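Local coordinates for protein Alpha/beta hydrolase (Streptomyces albidoflavus, PDB 6KSU) that probably catalyses macrolactamization of non-ribosomal peptides, acting as a cyclase of the penicillin-binding-protein type that couples peptide ends of opposite chirality, at residues 190-193 and 194-198. Sequence-based numbering, arbitrary orientation.
Sequences SGMD and WWTAM
Asp193 is the N-cap of helix 194-206, and its backbone O accepts the first turn's hydrogen bond from Ala197 N at 2.9 Å. The short loop 190-193 joins helix 176-189 to this helix in the beta-lactamase-like (penicillin-binding-protein type) part of the chain. The end of the Asp193 side chain reaches the first turn of the helix. Its CG sits between the backbone N and the carbonyl carbon (chi1 68°), which brings the carboxylate to Thr196 N. OD1 takes the capping bond from Thr196 N at 2.8 Å. The N-H points well at OD1 but arrives from above the carboxylate plane. OD2 accepts from Thr196 OG1 at 2.7 Å, on its syn side and tilted out of the plane. Thr196 thus bonds both carboxylate oxygens, through its backbone N and its OG1, which should limit rotation of the group. The helix end would probably favour its negative charge. A weak hydrogen bond also links Thr196 OG1 to Arg217 NH1.

The Met192 side chain crosses that of Thr196 at about a right angle. Its chain bends at chi3, with SD against Thr196 CG2 and CE 4.0 Å from Ala197 CB. The buried Trp194 and Trp195 also meet: Trp194 CE3 lies 3.6 Å above the Trp195 ring plane, toward its rim. Trp194 NE1 is hydrogen-bonded to Thr89 OG1 of helix 85-98, and Trp195 NE1 to His214 O. Before the cap, Ser190 forms an ST turn: its OG, also bonded to Ile186 O, accepts from Met192 N at 3.1 Å.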
loop_
_atom_site.group_PDB
_atom_site.type_symbol
_atom_site.label_atom_id
_atom_site.label_comp_id
_atom_site.label_asym_id
_atom_site.label_seq_id
_atom_site.Cartn_x
_atom_site.Cartn_y
_atom_site.Cartn_z
ATOM N N SER A 190 -20.849 9.304 -6.922
ATOM C CA SER A 190 -21.928 8.409 -7.306
ATOM C C SER A 190 -23.014 8.555 -6.246
ATOM O O SER A 190 -22.926 9.384 -5.340
ATOM C CB SER A 190 -21.426 6.977 -7.416
ATOM O OG SER A 190 -21.149 6.433 -6.130
ATOM N N GLY A 191 -24.048 7.744 -6.323
ATOM C CA GLY A 191 -24.943 7.697 -5.190
ATOM C C GLY A 191 -24.879 6.336 -4.540
ATOM O O GLY A 191 -25.805 5.939 -3.830
ATOM N N MET A 192 -23.797 5.601 -4.775
ATOM C CA MET A 192 -23.668 4.255 -4.235
ATOM C C MET A 192 -22.549 4.169 -3.208
ATOM O O MET A 192 -21.542 4.881 -3.290
ATOM C CB MET A 192 -23.395 3.223 -5.332
ATOM C CG MET A 192 -24.110 3.458 -6.614
ATOM S SD MET A 192 -23.266 2.511 -7.878
ATOM C CE MET A 192 -22.276 3.780 -8.635
ATOM N N ASP A 193 -22.724 3.254 -2.257
ATOM C CA ASP A 193 -21.669 2.956 -1.302
ATOM C C ASP A 193 -20.429 2.412 -2.019
ATOM O O ASP A 193 -20.485 1.975 -3.181
ATOM C CB ASP A 193 -22.172 1.963 -0.262
ATOM C CG ASP A 193 -22.431 0.582 -0.848
ATOM O OD1 ASP A 193 -21.452 -0.174 -1.042
ATOM O OD2 ASP A 193 -23.608 0.245 -1.112
ATOM N N TRP A 194 -19.295 2.441 -1.310
ATOM C CA TRP A 194 -18.026 2.064 -1.931
ATOM C C TRP A 194 -18.059 0.642 -2.490
ATOM O O TRP A 194 -17.551 0.398 -3.586
ATOM C CB TRP A 194 -16.865 2.210 -0.934
ATOM C CG TRP A 194 -15.586 1.628 -1.463
ATOM C CD1 TRP A 194 -14.687 2.244 -2.279
ATOM C CD2 TRP A 194 -15.069 0.299 -1.225
ATOM N NE1 TRP A 194 -13.629 1.390 -2.561
ATOM C CE2 TRP A 194 -13.843 0.195 -1.924
ATOM C CE3 TRP A 194 -15.516 -0.797 -0.473
ATOM C CZ2 TRP A 194 -13.076 -0.962 -1.918
ATOM C CZ3 TRP A 194 -14.758 -1.951 -0.467
ATOM C CH2 TRP A 194 -13.539 -2.024 -1.176
ATOM N N TRP A 195 -18.631 -0.311 -1.745
ATOM C CA TRP A 195 -18.728 -1.689 -2.240
ATOM C C TRP A 195 -19.502 -1.756 -3.555
ATOM O O TRP A 195 -19.018 -2.312 -4.553
ATOM C CB TRP A 195 -19.407 -2.589 -1.207
ATOM C CG TRP A 195 -18.620 -2.893 0.028
ATOM C CD1 TRP A 195 -17.941 -4.044 0.301
ATOM C CD2 TRP A 195 -18.471 -2.055 1.186
ATOM N NE1 TRP A 195 -17.360 -3.967 1.544
ATOM C CE2 TRP A 195 -17.668 -2.759 2.109
ATOM C CE3 TRP A 195 -18.925 -0.778 1.525
ATOM C CZ2 TRP A 195 -17.325 -2.236 3.352
ATOM C CZ3 TRP A 195 -18.574 -0.252 2.765
ATOM C CH2 TRP A 195 -17.778 -0.982 3.660
ATOM N N THR A 196 -20.721 -1.206 -3.564
ATOM C CA THR A 196 -21.558 -1.284 -4.752
ATOM C C THR A 196 -20.866 -0.632 -5.940
ATOM O O THR A 196 -20.858 -1.184 -7.044
ATOM C CB THR A 196 -22.914 -0.628 -4.482
ATOM O OG1 THR A 196 -23.539 -1.273 -3.367
ATOM C CG2 THR A 196 -23.823 -0.722 -5.697
ATOM N N ALA A 197 -20.254 0.528 -5.723
ATOM C CA ALA A 197 -19.598 1.239 -6.811
ATOM C C ALA A 197 -18.353 0.498 -7.282
ATOM O O ALA A 197 -18.118 0.380 -8.493
ATOM C CB ALA A 197 -19.250 2.659 -6.357
ATOM N N MET A 198 -17.535 -0.002 -6.342
ATOM C CA MET A 198 -16.382 -0.812 -6.722
ATOM C C MET A 198 -16.810 -2.000 -7.583
ATOM O O MET A 198 -16.216 -2.281 -8.633
ATOM C CB MET A 198 -15.648 -1.279 -5.456
ATOM C CG MET A 198 -14.437 -2.148 -5.680
ATOM S SD MET A 198 -13.156 -1.399 -6.714
ATOM C CE MET A 198 -12.363 -0.236 -5.609
#